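Long-range contacts in HmuY protein (Prevotella intermedia, PDB 6R2H), which probably binds haem as a hemophore-like protein of the HmuY family and takes part in haem acquisition: residues Lys95-Pro100 with Asp186-Lys191; Gly83-Thr88 with Asn154-Lys159. All blocks are in the same frame, centred on the assembly; numbering follows the deposited sequence.

Interaction 1. Residues Lys95-Pro100 with Asp186-Lys191; sequences KINALP and DYKFIK
The side-chain amide of Asn97 has the ammonium of Lys188 obliquely over one face, well out of the amide plane. NZ of Lys188 is 2.9 Å from OD1 of Asn97 in a weak hydrogen bond. ND2 of Asn97, also a donor, lies 3.2 Å from the same NZ and makes no bond with it. The second flat group is the peptide carbonyl of Ile96. NZ of Lys188 donates to O of Ile96 at 2.9 Å, from 42° above the carbonyl plane. The Lys188 chain is extended beyond CG, which carries NZ across from strand 181-190 to the loop. NZ also bonds to the backbone O of Leu93.

Further along, the side chains of Leu99 and Ile190 run antiparallel past one another. Their CD1 atoms meet at 3.8 Å. CD1 of Ile190 also lies 3.7 Å from O of Asn97, which accepts a hydrogen bond from OG1 of Thr2. Leu99 packs on Ala165 and Leu167 of the adjacent strand.

Between the two segments, the contact is polar at Lys188 and apolar at Ile190. The carbonyl oxygens of Ile96 and Leu93, with the weaker OD1 of Asn97, would be expected to favour a charged Lys188 here.

Interaction 2. Residues Gly83-Thr88 with Asn154-Lys159; sequences GEVLMT and NVFAVK
Gly83 opens the antiparallel pairing with strand 155-160 through a CA-H...O contact to O of Lys159. Glu84 and Lys159 form a hydrogen-bonded pair, with N of Glu84 2.9 Å from O of Lys159 and a return bond from N of Lys159. Their charged ends do not touch. A water bridges them, donating to OE1 of Glu84 and accepting from NZ of Lys159.

Val85 faces Val158 in a non-hydrogen-bonded pair. The two valines project together, flank to flank, with CG2 of Val85 4.0 Å from CG1 of Val158. CG1 of Val85 meets the edge of the Phe156 ring near its plane. Leu86 and Ala157 exchange two backbone bonds; the one from N of Ala157 to O of Leu86 is 2.8 Å and nearly straight at 171°.

Met87 runs alongside Phe156. With its CG anti to the backbone N (chi1 -174°), CG lies over the ring face, 4.0 Å from the centroid, in a CH-pi contact. The chain stays extended to SD, which makes an oblique Met-aromatic contact with the Phe156 ring; the bend comes only beyond it, at CE. CG of Met87 also packs on CB of Asn154, at 3.7 Å.

At Thr88 the strand has ended, but three hydrogen bonds continue the pairing. O of Val155 accepts from both N and OG1 of Thr88, the latter at 2.9 Å. OG1 also accepts from N of Glu90. ND2 of Asn154 donates to O of Thr88 at 3.0 Å, within the amide plane.

The two strands are central in the nine-stranded antiparallel sheet. Strand 105-115 flanks 83-87, and strand 165-174 flanks 155-160. Phe170 of that last strand meets the Phe156 ring with the planes steeply inclined.

Overall arrangement
Both contacts reach the same antiparallel sheet, and their centres are about 10 Å apart. Interaction 2 pairs two inner strands. Interaction 1 lays the loop between strands 83-87 and 105-115 over the sheet, toward strand 181-190. Strand 165-174 lies between 155-160 and 181-190. Leu99 joins the two contacts: its CD2 packs 3.6 Å from CG of Lys159, and its CG 3.9 Å from CB of Ala157. Pro100 adds a touch, CG to CG2 of Thr88 at 3.9 Å. The segments alternate along the chain. No haem is bound in this apo structure, and neither contact is assigned to a haem site.

Interaction 1. Residues Lys95-Pro100 with Asp186-Lys191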
loop_
_atom_site.group_PDB
_atom_site.type_symbol
_atom_site.label_atom_id
_atom_site.label_comp_id
_atom_site.label_asym_id
_atom_site.label_seq_id
_atom_site.Cartn_x
_atom_site.Cartn_y
_atom_site.Cartn_z
ATOM N N LYS A 95 22.484 -8.437 0.594
ATOM C CA LYS A 95 22.953 -9.396 1.575
ATOM C C LYS A 95 21.863 -10.428 1.866
ATOM O O LYS A 95 21.934 -11.106 2.890
ATOM C CB LYS A 95 23.447 -8.683 2.835
ATOM C CG LYS A 95 24.915 -8.270 2.833
ATOM C CD LYS A 95 25.423 -7.726 4.172
ATOM C CE LYS A 95 25.565 -8.776 5.262
ATOM N NZ LYS A 95 26.185 -8.239 6.502
ATOM N N ILE A 96 20.864 -10.549 0.973
ATOM C CA ILE A 96 19.780 -11.499 1.207
ATOM C C ILE A 96 19.167 -11.964 -0.113
ATOM O O ILE A 96 18.890 -11.144 -0.989
ATOM C CB ILE A 96 18.731 -10.908 2.174
ATOM C CG1 ILE A 96 17.642 -11.932 2.503
ATOM C CG2 ILE A 96 18.164 -9.590 1.647
ATOM C CD1 ILE A 96 16.895 -11.645 3.783
ATOM N N ASN A 97 18.918 -13.281 -0.229
ATOM C CA ASN A 97 18.485 -13.874 -1.488
ATOM C C ASN A 97 17.421 -14.947 -1.289
ATOM O O ASN A 97 16.993 -15.573 -2.252
ATOM C CB ASN A 97 19.654 -14.466 -2.277
ATOM C CG ASN A 97 20.358 -13.429 -3.119
ATOM O OD1 ASN A 97 19.862 -13.044 -4.183
ATOM N ND2 ASN A 97 21.506 -12.970 -2.642
ATOM N N ALA A 98 17.017 -15.157 -0.037
ATOM C CA ALA A 98 15.893 -16.023 0.270
ATOM C C ALA A 98 15.132 -15.422 1.448
ATOM O O ALA A 98 15.685 -14.618 2.201
ATOM C CB ALA A 98 16.393 -17.413 0.577
ATOM N N LEU A 99 13.864 -15.827 1.594
ATOM C CA LEU A 99 13.013 -15.408 2.692
ATOM C C LEU A 99 13.446 -16.116 3.972
ATOM O O LEU A 99 13.652 -17.330 3.971
ATOM C CB LEU A 99 11.573 -15.782 2.337
ATOM C CG LEU A 99 10.786 -14.731 1.563
ATOM C CD1 LEU A 99 11.423 -14.458 0.218
ATOM C CD2 LEU A 99 9.358 -15.195 1.384
ATOM N N PRO A 100 13.638 -15.374 5.089
ATOM C CA PRO A 100 13.909 -15.997 6.384
ATOM C C PRO A 100 12.632 -16.478 7.066
ATOM O O PRO A 100 11.531 -16.103 6.664
ATOM C CB PRO A 100 14.505 -14.830 7.176
ATOM C CG PRO A 100 13.806 -13.617 6.617
ATOM C CD PRO A 100 13.658 -13.904 5.138
ATOM N N ASP A 186 13.459 -0.959 -4.565
ATOM C CA ASP A 186 14.206 -2.001 -5.250
ATOM C C ASP A 186 13.741 -3.340 -4.706
ATOM O O ASP A 186 13.270 -3.404 -3.567
ATOM C CB ASP A 186 15.711 -1.876 -5.019
ATOM C CG ASP A 186 16.274 -0.534 -5.446
ATOM O OD1 ASP A 186 15.801 -0.001 -6.468
ATOM O OD2 ASP A 186 17.162 -0.024 -4.742
ATOM N N TYR A 187 13.888 -4.391 -5.525
ATOM C CA TYR A 187 13.358 -5.684 -5.137
ATOM C C TYR A 187 13.993 -6.837 -5.908
ATOM O O TYR A 187 14.507 -6.671 -7.010
ATOM C CB TYR A 187 11.851 -5.728 -5.371
ATOM C CG TYR A 187 11.393 -5.666 -6.807
ATOM C CD1 TYR A 187 11.294 -4.451 -7.463
ATOM C CD2 TYR A 187 10.998 -6.813 -7.491
ATOM C CE1 TYR A 187 10.829 -4.375 -8.763
ATOM C CE2 TYR A 187 10.532 -6.754 -8.795
ATOM C CZ TYR A 187 10.448 -5.526 -9.432
ATOM O OH TYR A 187 9.996 -5.432 -10.720
ATOM N N LYS A 188 13.904 -8.021 -5.308
ATOM C CA LYS A 188 14.270 -9.243 -5.985
ATOM C C LYS A 188 13.014 -10.094 -6.036
ATOM O O LYS A 188 12.312 -10.216 -5.037
ATOM C CB LYS A 188 15.370 -9.983 -5.219
ATOM C CG LYS A 188 16.704 -9.255 -5.109
ATOM C CD LYS A 188 17.775 -10.115 -4.448
ATOM C CE LYS A 188 19.079 -9.386 -4.217
ATOM N NZ LYS A 188 20.042 -10.209 -3.453
ATOM N N PHE A 189 12.756 -10.674 -7.212
ATOM C CA PHE A 189 11.620 -11.557 -7.395
ATOM C C PHE A 189 12.095 -13.009 -7.387
ATOM O O PHE A 189 13.104 -13.335 -8.008
ATOM C CB PHE A 189 10.847 -11.180 -8.658
ATOM C CG PHE A 189 9.539 -11.913 -8.806
ATOM C CD1 PHE A 189 8.467 -11.600 -7.989
ATOM C CD2 PHE A 189 9.386 -12.924 -9.746
ATOM C CE1 PHE A 189 7.266 -12.279 -8.120
ATOM C CE2 PHE A 189 8.193 -13.615 -9.859
ATOM C CZ PHE A 189 7.125 -13.269 -9.067
ATOM N N ILE A 190 11.360 -13.864 -6.662
ATOM C CA ILE A 190 11.720 -15.259 -6.484
ATOM C C ILE A 190 10.584 -16.119 -7.022
ATOM O O ILE A 190 9.589 -16.352 -6.330
ATOM C CB ILE A 190 12.023 -15.559 -5.005
ATOM C CG1 ILE A 190 13.037 -14.556 -4.440
ATOM C CG2 ILE A 190 12.457 -17.016 -4.818
ATOM C CD1 ILE A 190 13.434 -14.795 -3.003
ATOM N N LYS A 191 10.750 -16.587 -8.268
ATOM C CA LYS A 191 9.700 -17.322 -8.948
ATOM C C LYS A 191 9.634 -18.742 -8.402
ATOM O O LYS A 191 10.669 -19.385 -8.239
ATOM C CB LYS A 191 9.951 -17.327 -10.456
ATOM C CG LYS A 191 8.937 -18.159 -11.223
ATOM C CD LYS A 191 8.479 -17.566 -12.538
ATOM C CE LYS A 191 7.146 -18.144 -12.971
ATOM N NZ LYS A 191 7.130 -18.473 -14.415
#

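Interaction 2. Residues Gly83-Thr88 with Asn154-Lys159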
loop_
_atom_site.group_PDB
_atom_site.type_symbol
_atom_site.label_atom_id
_atom_site.label_comp_id
_atom_site.label_asym_id
_atom_site.label_seq_id
_atom_site.Cartn_x
_atom_site.Cartn_y
_atom_site.Cartn_z
ATOM N N GLY A 83 -0.939 -12.428 -0.096
ATOM C CA GLY A 83 0.435 -12.487 0.368
ATOM C C GLY A 83 0.556 -12.317 1.886
ATOM O O GLY A 83 -0.365 -11.832 2.552
ATOM N N GLU A 84 1.715 -12.735 2.415
ATOM C CA GLU A 84 2.067 -12.564 3.810
ATOM C C GLU A 84 3.394 -11.826 3.868
ATOM O O GLU A 84 4.273 -12.103 3.057
ATOM C CB GLU A 84 2.221 -13.932 4.468
ATOM C CG GLU A 84 0.923 -14.700 4.598
ATOM C CD GLU A 84 1.092 -16.078 5.208
ATOM O OE1 GLU A 84 1.874 -16.891 4.646
ATOM O OE2 GLU A 84 0.450 -16.326 6.253
ATOM N N VAL A 85 3.523 -10.902 4.830
ATOM C CA VAL A 85 4.639 -9.963 4.856
ATOM C C VAL A 85 5.354 -10.060 6.205
ATOM O O VAL A 85 4.713 -10.227 7.246
ATOM C CB VAL A 85 4.180 -8.515 4.577
ATOM C CG1 VAL A 85 5.320 -7.509 4.659
ATOM C CG2 VAL A 85 3.461 -8.401 3.244
ATOM N N LEU A 86 6.690 -9.958 6.155
ATOM C CA LEU A 86 7.516 -9.829 7.338
ATOM C C LEU A 86 8.535 -8.731 7.074
ATOM O O LEU A 86 9.300 -8.828 6.120
ATOM C CB LEU A 86 8.233 -11.158 7.609
ATOM C CG LEU A 86 9.337 -11.062 8.667
ATOM C CD1 LEU A 86 8.751 -10.962 10.075
ATOM C CD2 LEU A 86 10.299 -12.240 8.561
ATOM N N MET A 87 8.536 -7.704 7.929
ATOM C CA MET A 87 9.577 -6.694 7.913
ATOM C C MET A 87 10.815 -7.282 8.593
ATOM O O MET A 87 10.817 -7.473 9.802
ATOM C CB MET A 87 9.108 -5.439 8.653
ATOM C CG MET A 87 10.085 -4.287 8.560
ATOM S SD MET A 87 9.566 -2.779 9.429
ATOM C CE MET A 87 9.357 -3.381 11.106
ATOM N N THR A 88 11.849 -7.620 7.812
ATOM C CA THR A 88 13.028 -8.274 8.371
ATOM C C THR A 88 13.909 -7.226 9.047
ATOM O O THR A 88 13.596 -6.030 8.993
ATOM C CB THR A 88 13.857 -9.006 7.305
ATOM O OG1 THR A 88 14.644 -8.020 6.637
ATOM C CG2 THR A 88 13.021 -9.784 6.308
ATOM N N ASN A 154 14.286 -1.182 5.961
ATOM C CA ASN A 154 14.291 -2.620 6.163
ATOM C C ASN A 154 13.822 -3.324 4.904
ATOM O O ASN A 154 12.924 -2.834 4.224
ATOM C CB ASN A 154 13.329 -3.037 7.272
ATOM C CG ASN A 154 13.580 -2.304 8.571
ATOM O OD1 ASN A 154 13.726 -1.079 8.613
ATOM N ND2 ASN A 154 13.676 -3.063 9.648
ATOM N N VAL A 155 14.421 -4.485 4.627
ATOM C CA VAL A 155 13.938 -5.335 3.554
ATOM C C VAL A 155 12.670 -6.026 4.047
ATOM O O VAL A 155 12.665 -6.590 5.135
ATOM C CB VAL A 155 15.002 -6.349 3.081
ATOM C CG1 VAL A 155 14.440 -7.286 2.024
ATOM C CG2 VAL A 155 16.257 -5.661 2.555
ATOM N N PHE A 156 11.603 -5.944 3.248
ATOM C CA PHE A 156 10.369 -6.656 3.520
ATOM C C PHE A 156 10.380 -7.968 2.739
ATOM O O PHE A 156 10.678 -7.977 1.548
ATOM C CB PHE A 156 9.157 -5.806 3.115
ATOM C CG PHE A 156 8.925 -4.609 3.994
ATOM C CD1 PHE A 156 9.666 -3.450 3.827
ATOM C CD2 PHE A 156 7.972 -4.654 5.002
ATOM C CE1 PHE A 156 9.454 -2.356 4.653
ATOM C CE2 PHE A 156 7.767 -3.564 5.832
ATOM C CZ PHE A 156 8.504 -2.416 5.651
ATOM N N ALA A 157 10.025 -9.066 3.416
ATOM C CA ALA A 157 9.863 -10.371 2.794
ATOM C C ALA A 157 8.380 -10.632 2.557
ATOM O O ALA A 157 7.572 -10.379 3.445
ATOM C CB ALA A 157 10.456 -11.427 3.694
ATOM N N VAL A 158 8.038 -11.124 1.352
ATOM C CA VAL A 158 6.661 -11.390 0.937
ATOM C C VAL A 158 6.562 -12.793 0.324
ATOM O O VAL A 158 7.257 -13.081 -0.655
ATOM C CB VAL A 158 6.134 -10.332 -0.058
ATOM C CG1 VAL A 158 4.617 -10.269 -0.058
ATOM C CG2 VAL A 158 6.699 -8.952 0.218
ATOM N N LYS A 159 5.688 -13.633 0.911
ATOM C CA LYS A 159 5.335 -14.968 0.443
ATOM C C LYS A 159 3.936 -14.902 -0.168
ATOM O O LYS A 159 3.011 -14.411 0.483
ATOM C CB LYS A 159 5.047 -15.894 1.633
ATOM C CG LYS A 159 6.190 -16.583 2.365
ATOM C CD LYS A 159 5.743 -16.957 3.782
ATOM C CE LYS A 159 6.519 -18.066 4.468
ATOM N NZ LYS A 159 5.915 -19.398 4.197
HETATM O O HOH W 1 3.162 -19.591 4.980
#